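Local coordinates for protein restriction endonuclease THAI (Thermoplasma acidophilum, PDB 3NDH) that cleaves double-stranded DNA at a specific sequence as a restriction endonuclease, intercalating into the bound duplex without flipping bases out, at residues G147-I152 against M199-E204; K102-K107 against L136-I141. All coordinates share one frame; numbering follows the deposited sequence. Where two conformers were deposited one is given.

Contact 1: G147-I152 against M199-E204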
loop_
_atom_site.group_PDB
_atom_site.type_symbol
_atom_site.label_atom_id
_atom_site.label_comp_id
_atom_site.label_asym_id
_atom_site.label_seq_id
_atom_site.Cartn_x
_atom_site.Cartn_y
_atom_site.Cartn_z
ATOM N N GLY A 147 7.279 4.052 22.880
ATOM C CA GLY A 147 8.134 4.013 21.700
ATOM C C GLY A 147 8.709 5.404 21.486
ATOM O O GLY A 147 9.004 6.121 22.442
ATOM N N GLY A 148 8.858 5.806 20.231
ATOM C CA GLY A 148 9.464 7.110 19.963
ATOM C C GLY A 148 9.664 7.360 18.496
ATOM O O GLY A 148 9.551 6.443 17.675
ATOM N N VAL A 149 9.994 8.610 18.206
ATOM C CA VAL A 149 10.425 8.983 16.879
ATOM C C VAL A 149 11.871 9.366 16.977
ATOM O O VAL A 149 12.271 10.077 17.906
ATOM C CB VAL A 149 9.564 10.088 16.245
ATOM C CG1 VAL A 149 9.497 11.311 17.073
ATOM C CG2 VAL A 149 10.071 10.433 14.842
ATOM N N TYR A 150 12.650 8.887 16.017
ATOM C CA TYR A 150 14.107 9.022 16.023
ATOM C C TYR A 150 14.586 9.715 14.776
ATOM O O TYR A 150 14.141 9.398 13.673
ATOM C CB TYR A 150 14.753 7.637 16.075
ATOM C CG TYR A 150 14.489 6.886 17.349
ATOM C CD1 TYR A 150 15.457 6.815 18.337
ATOM C CD2 TYR A 150 13.270 6.259 17.579
ATOM C CE1 TYR A 150 15.221 6.147 19.523
ATOM C CE2 TYR A 150 13.027 5.598 18.769
ATOM C CZ TYR A 150 14.010 5.531 19.720
ATOM O OH TYR A 150 13.774 4.860 20.903
ATOM N N TYR A 151 15.505 10.663 14.974
ATOM C CA TYR A 151 16.284 11.273 13.894
ATOM C C TYR A 151 17.674 10.639 13.936
ATOM O O TYR A 151 18.420 10.839 14.883
ATOM C CB TYR A 151 16.382 12.803 14.058
ATOM C CG TYR A 151 17.479 13.484 13.266
ATOM C CD1 TYR A 151 17.829 13.065 11.981
ATOM C CD2 TYR A 151 18.168 14.555 13.813
ATOM C CE1 TYR A 151 18.850 13.690 11.281
ATOM C CE2 TYR A 151 19.182 15.187 13.117
ATOM C CZ TYR A 151 19.504 14.735 11.846
ATOM O OH TYR A 151 20.529 15.361 11.139
ATOM N N ILE A 152 17.969 9.845 12.912
ATOM C CA ILE A 152 19.216 9.109 12.815
ATOM C C ILE A 152 19.988 9.703 11.637
ATOM O O ILE A 152 19.685 9.401 10.488
ATOM C CB ILE A 152 18.953 7.600 12.619
ATOM C CG1 ILE A 152 18.050 7.055 13.748
ATOM C CG2 ILE A 152 20.275 6.861 12.602
ATOM C CD1 ILE A 152 17.597 5.621 13.596
ATOM N N MET A 199 18.885 11.512 17.811
ATOM C CA MET A 199 17.953 12.302 18.617
ATOM C C MET A 199 16.606 11.621 18.598
ATOM O O MET A 199 16.262 10.902 17.648
ATOM C CB MET A 199 17.853 13.715 18.058
ATOM C CG MET A 199 19.181 14.425 18.078
ATOM S SD MET A 199 19.064 16.124 17.523
ATOM C CE MET A 199 18.021 16.850 18.777
ATOM N N SER A 200 15.844 11.815 19.662
ATOM C CA SER A 200 14.539 11.190 19.737
ATOM C C SER A 200 13.546 11.993 20.541
ATOM O O SER A 200 13.916 12.824 21.365
ATOM C CB SER A 200 14.642 9.781 20.324
ATOM O OG SER A 200 15.148 9.805 21.646
ATOM N N ILE A 201 12.277 11.720 20.265
ATOM C CA ILE A 201 11.163 12.174 21.083
ATOM C C ILE A 201 10.457 10.895 21.507
ATOM O O ILE A 201 9.942 10.151 20.666
ATOM C CB ILE A 201 10.201 13.064 20.294
ATOM C CG1 ILE A 201 10.922 14.339 19.830
ATOM C CG2 ILE A 201 8.979 13.430 21.167
ATOM C CD1 ILE A 201 10.158 15.153 18.824
ATOM N N LYS A 202 10.452 10.624 22.809
ATOM C CA LYS A 202 9.762 9.452 23.342
ATOM C C LYS A 202 8.261 9.672 23.271
ATOM O O LYS A 202 7.781 10.799 23.406
ATOM C CB LYS A 202 10.219 9.154 24.776
ATOM C CG LYS A 202 11.732 8.870 24.887
ATOM C CD LYS A 202 12.214 7.800 23.891
ATOM C CE LYS A 202 13.660 7.402 24.126
ATOM N NZ LYS A 202 14.573 8.579 24.098
ATOM N N ILE A 203 7.523 8.591 23.016
ATOM C CA ILE A 203 6.079 8.662 22.825
ATOM C C ILE A 203 5.381 7.517 23.565
ATOM O O ILE A 203 5.786 6.361 23.439
ATOM C CB ILE A 203 5.722 8.578 21.311
ATOM C CG1 ILE A 203 6.335 9.761 20.547
ATOM C CG2 ILE A 203 4.205 8.545 21.099
ATOM C CD1 ILE A 203 6.240 9.596 19.070
ATOM N N GLU A 204 4.359 7.856 24.343
ATOM C CA GLU A 204 3.474 6.856 24.923
ATOM C C GLU A 204 2.313 6.682 23.951
ATOM O O GLU A 204 1.522 7.608 23.751
ATOM C CB GLU A 204 2.978 7.299 26.300
ATOM C CG GLU A 204 2.204 6.235 27.066
ATOM C CD GLU A 204 3.046 5.036 27.451
ATOM O OE1 GLU A 204 4.266 5.189 27.653
ATOM O OE2 GLU A 204 2.465 3.939 27.578
#
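Tyr150 lays one face of its ring against Ser200, whose CB sits over the rim, 3.7 Å from Tyr150 CD1: a CH-pi contact across a non-hydrogen-bonded pair of antiparallel strands. With Tyr150 CG anti to its carbonyl carbon (chi1 -66°), the ring lies with that face under Ser200 CB and its hydroxyl end crosses the Lys202 chain, Tyr150 OH coming within 4.1 Å of Lys202 CE. The lysine chain is bent at chi2 and chi4, and in one of two conformers Lys202 NZ donates a hydrogen bond to Ser200 OG (2.8 Å) on its own strand. A side chain at Gly148 would press on Ile201 O; Gly148 CA lies 4.1 Å from Lys202 CA. Met199, Ile201 and Ile203 line the other face with Val149 and Tyr151. Val149 CG1 occupies the place between backbone N and carbonyl carbon (chi1 56°), which sets it 3.7 Å from Ile201 CB and 4.2 Å from Ile203 CD1. Farther along, Met199 SD meets the edge of the Tyr151 ring at CD2, a Met-aromatic contact, before the methionine chain bends away toward helix 19-25; the phenol oxygen of Tyr151 bonds Asp18. Ile203 packs on helix 27-46, and Tyr150 on Met193 of helix 186-194. Replacing Tyr150 by an alanine removes the ring, which is likely to leave Ser200 CB without its aromatic face and a gap against Met193. Six backbone hydrogen bonds close three hydrogen-bonded pairs, such as Tyr151 N to Met199 O at 2.8 Å. The Val149 face is thus mainly apolar, its one phenol satisfied by Asp18; the Tyr150 face sets a ring against a serine and a lysine.

Contact 2: K102-K107 against L136-I141. With nucleotides of chain C.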
loop_
_atom_site.group_PDB
_atom_site.type_symbol
_atom_site.label_atom_id
_atom_site.label_comp_id
_atom_site.label_asym_id
_atom_site.label_seq_id
_atom_site.Cartn_x
_atom_site.Cartn_y
_atom_site.Cartn_z
ATOM N N LYS A 102 10.780 5.856 7.968
ATOM C CA LYS A 102 10.401 4.462 8.183
ATOM C C LYS A 102 9.592 4.324 9.447
ATOM O O LYS A 102 9.827 5.018 10.434
ATOM C CB LYS A 102 11.614 3.535 8.213
ATOM C CG LYS A 102 12.309 3.500 6.844
ATOM C CD LYS A 102 13.363 2.473 6.706
ATOM C CE LYS A 102 13.892 2.452 5.276
ATOM N NZ LYS A 102 12.986 1.858 4.229
ATOM N N THR A 103 8.591 3.450 9.393
ATOM C CA THR A 103 7.740 3.201 10.529
ATOM C C THR A 103 7.698 1.699 10.799
ATOM O O THR A 103 7.770 0.865 9.882
ATOM C CB THR A 103 6.320 3.780 10.298
ATOM O OG1 THR A 103 5.614 3.008 9.311
ATOM C CG2 THR A 103 6.395 5.274 9.907
ATOM N N ILE A 104 7.590 1.357 12.085
ATOM C CA ILE A 104 7.673 -0.033 12.500
ATOM C C ILE A 104 6.985 -0.197 13.848
ATOM O O ILE A 104 7.176 0.645 14.749
ATOM C CB ILE A 104 9.156 -0.503 12.531
ATOM C CG1 ILE A 104 9.276 -2.007 12.762
ATOM C CG2 ILE A 104 9.951 0.252 13.579
ATOM C CD1 ILE A 104 8.925 -2.811 11.552
ATOM N N THR A 105 6.177 -1.245 13.958
ATOM C CA THR A 105 5.469 -1.566 15.191
ATOM C C THR A 105 6.115 -2.747 15.909
ATOM O O THR A 105 6.466 -3.756 15.291
ATOM C CB THR A 105 3.999 -1.867 14.903
ATOM O OG1 THR A 105 3.403 -0.750 14.234
ATOM C CG2 THR A 105 3.241 -2.097 16.196
ATOM N N GLY A 106 6.241 -2.634 17.220
ATOM C CA GLY A 106 6.747 -3.750 18.022
ATOM C C GLY A 106 7.359 -3.267 19.300
ATOM O O GLY A 106 7.595 -2.082 19.456
ATOM N N LYS A 107 7.619 -4.192 20.226
ATOM C CA LYS A 107 8.281 -3.876 21.502
ATOM C C LYS A 107 9.637 -3.221 21.235
ATOM O O LYS A 107 10.009 -2.232 21.873
ATOM C CB LYS A 107 8.456 -5.159 22.330
ATOM C CG LYS A 107 9.175 -4.995 23.672
ATOM C CD LYS A 107 9.550 -6.351 24.254
ATOM C CE LYS A 107 10.365 -6.218 25.541
ATOM N NZ LYS A 107 11.714 -5.626 25.307
ATOM N N LEU A 136 17.553 9.665 8.349
ATOM C CA LEU A 136 16.428 8.780 8.601
ATOM C C LEU A 136 15.585 9.317 9.752
ATOM O O LEU A 136 16.113 9.686 10.804
ATOM C CB LEU A 136 16.957 7.390 8.948
ATOM C CG LEU A 136 16.011 6.324 9.488
ATOM C CD1 LEU A 136 14.922 5.993 8.478
ATOM C CD2 LEU A 136 16.798 5.071 9.855
ATOM N N ILE A 137 14.268 9.396 9.523
ATOM C CA ILE A 137 13.281 9.581 10.586
ATOM C C ILE A 137 12.585 8.228 10.753
ATOM O O ILE A 137 11.917 7.742 9.843
ATOM C CB ILE A 137 12.244 10.675 10.287
ATOM C CG1 ILE A 137 12.935 12.039 10.161
ATOM C CG2 ILE A 137 11.171 10.722 11.404
ATOM C CD1 ILE A 137 11.985 13.169 9.692
ATOM N N LEU A 138 12.829 7.586 11.901
ATOM C CA LEU A 138 12.288 6.285 12.239
ATOM C C LEU A 138 11.248 6.431 13.337
ATOM O O LEU A 138 11.550 6.934 14.390
ATOM C CB LEU A 138 13.414 5.351 12.705
ATOM C CG LEU A 138 12.989 3.953 13.167
ATOM C CD1 LEU A 138 12.513 3.112 12.027
ATOM C CD2 LEU A 138 14.148 3.268 13.920
ATOM N N VAL A 139 10.025 5.978 13.073
ATOM C CA VAL A 139 8.991 5.981 14.097
ATOM C C VAL A 139 8.782 4.568 14.612
ATOM O O VAL A 139 8.380 3.666 13.880
ATOM C CB VAL A 139 7.652 6.503 13.564
ATOM C CG1 VAL A 139 6.699 6.731 14.733
ATOM C CG2 VAL A 139 7.826 7.781 12.760
ATOM N N HIS A 140 9.108 4.396 15.889
ATOM C CA HIS A 140 8.902 3.142 16.586
ATOM C C HIS A 140 7.582 3.212 17.343
ATOM O O HIS A 140 7.458 3.906 18.331
ATOM C CB HIS A 140 10.071 2.893 17.524
ATOM C CG HIS A 140 9.864 1.757 18.460
ATOM N ND1 HIS A 140 10.429 1.719 19.714
ATOM C CD2 HIS A 140 9.162 0.613 18.324
ATOM C CE1 HIS A 140 10.073 0.598 20.316
ATOM N NE2 HIS A 140 9.303 -0.091 19.496
ATOM N N ILE A 141 6.614 2.455 16.825
ATOM C CA ILE A 141 5.260 2.418 17.338
ATOM C C ILE A 141 5.157 1.228 18.269
ATOM O O ILE A 141 5.597 0.131 17.942
ATOM C CB ILE A 141 4.258 2.240 16.193
ATOM C CG1 ILE A 141 4.459 3.305 15.123
ATOM C CG2 ILE A 141 2.807 2.237 16.688
ATOM C CD1 ILE A 141 3.784 2.944 13.821
ATOM P P DG C 8 7.142 1.893 6.112
ATOM O OP1 DG C 8 7.236 3.044 7.043
ATOM O OP2 DG C 8 8.383 1.271 5.580
ATOM O "O5'" DG C 8 6.282 0.754 6.828
ATOM C "C5'" DG C 8 6.490 -0.637 6.549
ATOM C "C4'" DG C 8 5.458 -1.468 7.280
ATOM O "O4'" DG C 8 5.367 -2.795 6.706
ATOM C "C3'" DG C 8 5.686 -1.675 8.778
ATOM O "O3'" DG C 8 4.392 -1.674 9.406
ATOM C "C2'" DG C 8 6.342 -3.048 8.815
ATOM C "C1'" DG C 8 5.554 -3.764 7.732
ATOM N N9 DG C 8 6.202 -4.923 7.135
ATOM C C8 DG C 8 7.538 -5.089 6.852
ATOM N N7 DG C 8 7.803 -6.235 6.289
ATOM C C5 DG C 8 6.569 -6.868 6.201
ATOM C C6 DG C 8 6.217 -8.144 5.674
ATOM O O6 DG C 8 6.955 -9.009 5.184
ATOM N N1 DG C 8 4.847 -8.374 5.769
ATOM C C2 DG C 8 3.935 -7.495 6.305
ATOM N N2 DG C 8 2.653 -7.890 6.299
ATOM N N3 DG C 8 4.253 -6.319 6.812
ATOM C C4 DG C 8 5.575 -6.071 6.721
ATOM P P DA C 9 4.234 -1.929 10.996
ATOM O OP1 DA C 9 3.669 -0.698 11.604
ATOM O OP2 DA C 9 5.503 -2.503 11.543
ATOM O "O5'" DA C 9 3.114 -3.067 11.022
ATOM C "C5'" DA C 9 1.947 -2.955 10.192
ATOM C "C4'" DA C 9 1.166 -4.256 10.164
ATOM O "O4'" DA C 9 1.916 -5.288 9.480
ATOM C "C3'" DA C 9 0.791 -4.853 11.519
ATOM O "O3'" DA C 9 -0.508 -5.457 11.426
ATOM C "C2'" DA C 9 1.876 -5.899 11.732
ATOM C "C1'" DA C 9 2.044 -6.432 10.321
ATOM N N9 DA C 9 3.343 -7.045 10.035
ATOM C C8 DA C 9 4.579 -6.492 10.258
ATOM N N7 DA C 9 5.576 -7.243 9.852
ATOM C C5 DA C 9 4.956 -8.373 9.340
ATOM C C6 DA C 9 5.462 -9.546 8.743
ATOM N N6 DA C 9 6.762 -9.781 8.539
ATOM N N1 DA C 9 4.572 -10.479 8.348
ATOM C C2 DA C 9 3.267 -10.244 8.535
ATOM N N3 DA C 9 2.671 -9.188 9.081
ATOM C C4 DA C 9 3.579 -8.275 9.463
#
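Strand 102-105 runs parallel to strand 136-141, their axes 4.7 Å apart at an angle of 17°, and backbone bonds pass back and forth from Lys102 N to Ile137 O through to Gly106 N to Ile141 O. On one face Lys102 CB and Ile104 CG2 both touch Leu138 CD1, at 3.9 Å from Lys102 CB and 4.1 Å from Ile104 CG2, while Lys102 CG rests on Leu136 CD1. The lysine stays extended until its last torsion, and NZ bonds the carbonyl of Lys113. On the reverse face Thr103 CG2 lies alongside Val139, and Ile141 CD1 reaches Thr105 OG1; helices 58-74 and 27-46 cover this face. The two strands and the intervening helix 120-129 form a beta-alpha-beta unit of the PD-(D/E)XK nuclease fold. Asp91 and Ile101 bind a sodium ion close by, and Lys102, directly after Ile101, is consistent with the lysine of the family motif. On the side of 102-105 away from 136-141, the strand's backbone and threonines grip two successive phosphates of DNA chain C. Thr103 holds OP1 of DG8 with both its N and OG1, the latter at 2.8 Å; Arg62 also bonds this hydroxyl. Thr105 splits its grip, giving N to DA9 OP2 and OG1 to DA9 OP1 at 2.6 Å, with OG1 turned beside its own backbone N (chi1 -57°). Ile104 CD1 lies against the DG8 sugar at C2'. At the strand end His140 points its ring edge at the turn: NE2 donates to Gly106 O at 2.6 Å, bent to 149° at the hydrogen, with the acceptor near the ring plane, while His140 CE1 lies 3.2 Å from Lys107 O.

How the contacts relate
Both contacts belong to one mixed sheet, their centres about 9 Å apart, with strand order 97-105, 135-141, 146-152, 199-204. Contact 2 closes before contact 1 opens along the chain, and the consecutive strands 135-141 and 146-152 join them as antiparallel neighbours: probable hydrogen bonds of 2.8 Å link Gly148 O to His140 N and Tyr150 N to Leu138 O, and Val149 CG2 packs on Ile137 CG2. Contact 2 takes the DNA backbone and lies beside the sodium site; contact 1 reaches the sheet margin at 199-204, about 11 Å from the nearest nucleic acid atom. Helix 27-46 packs against both contacts, and the one sheet ties the DNA-contacting strand 97-105 to the margin strand 199-204.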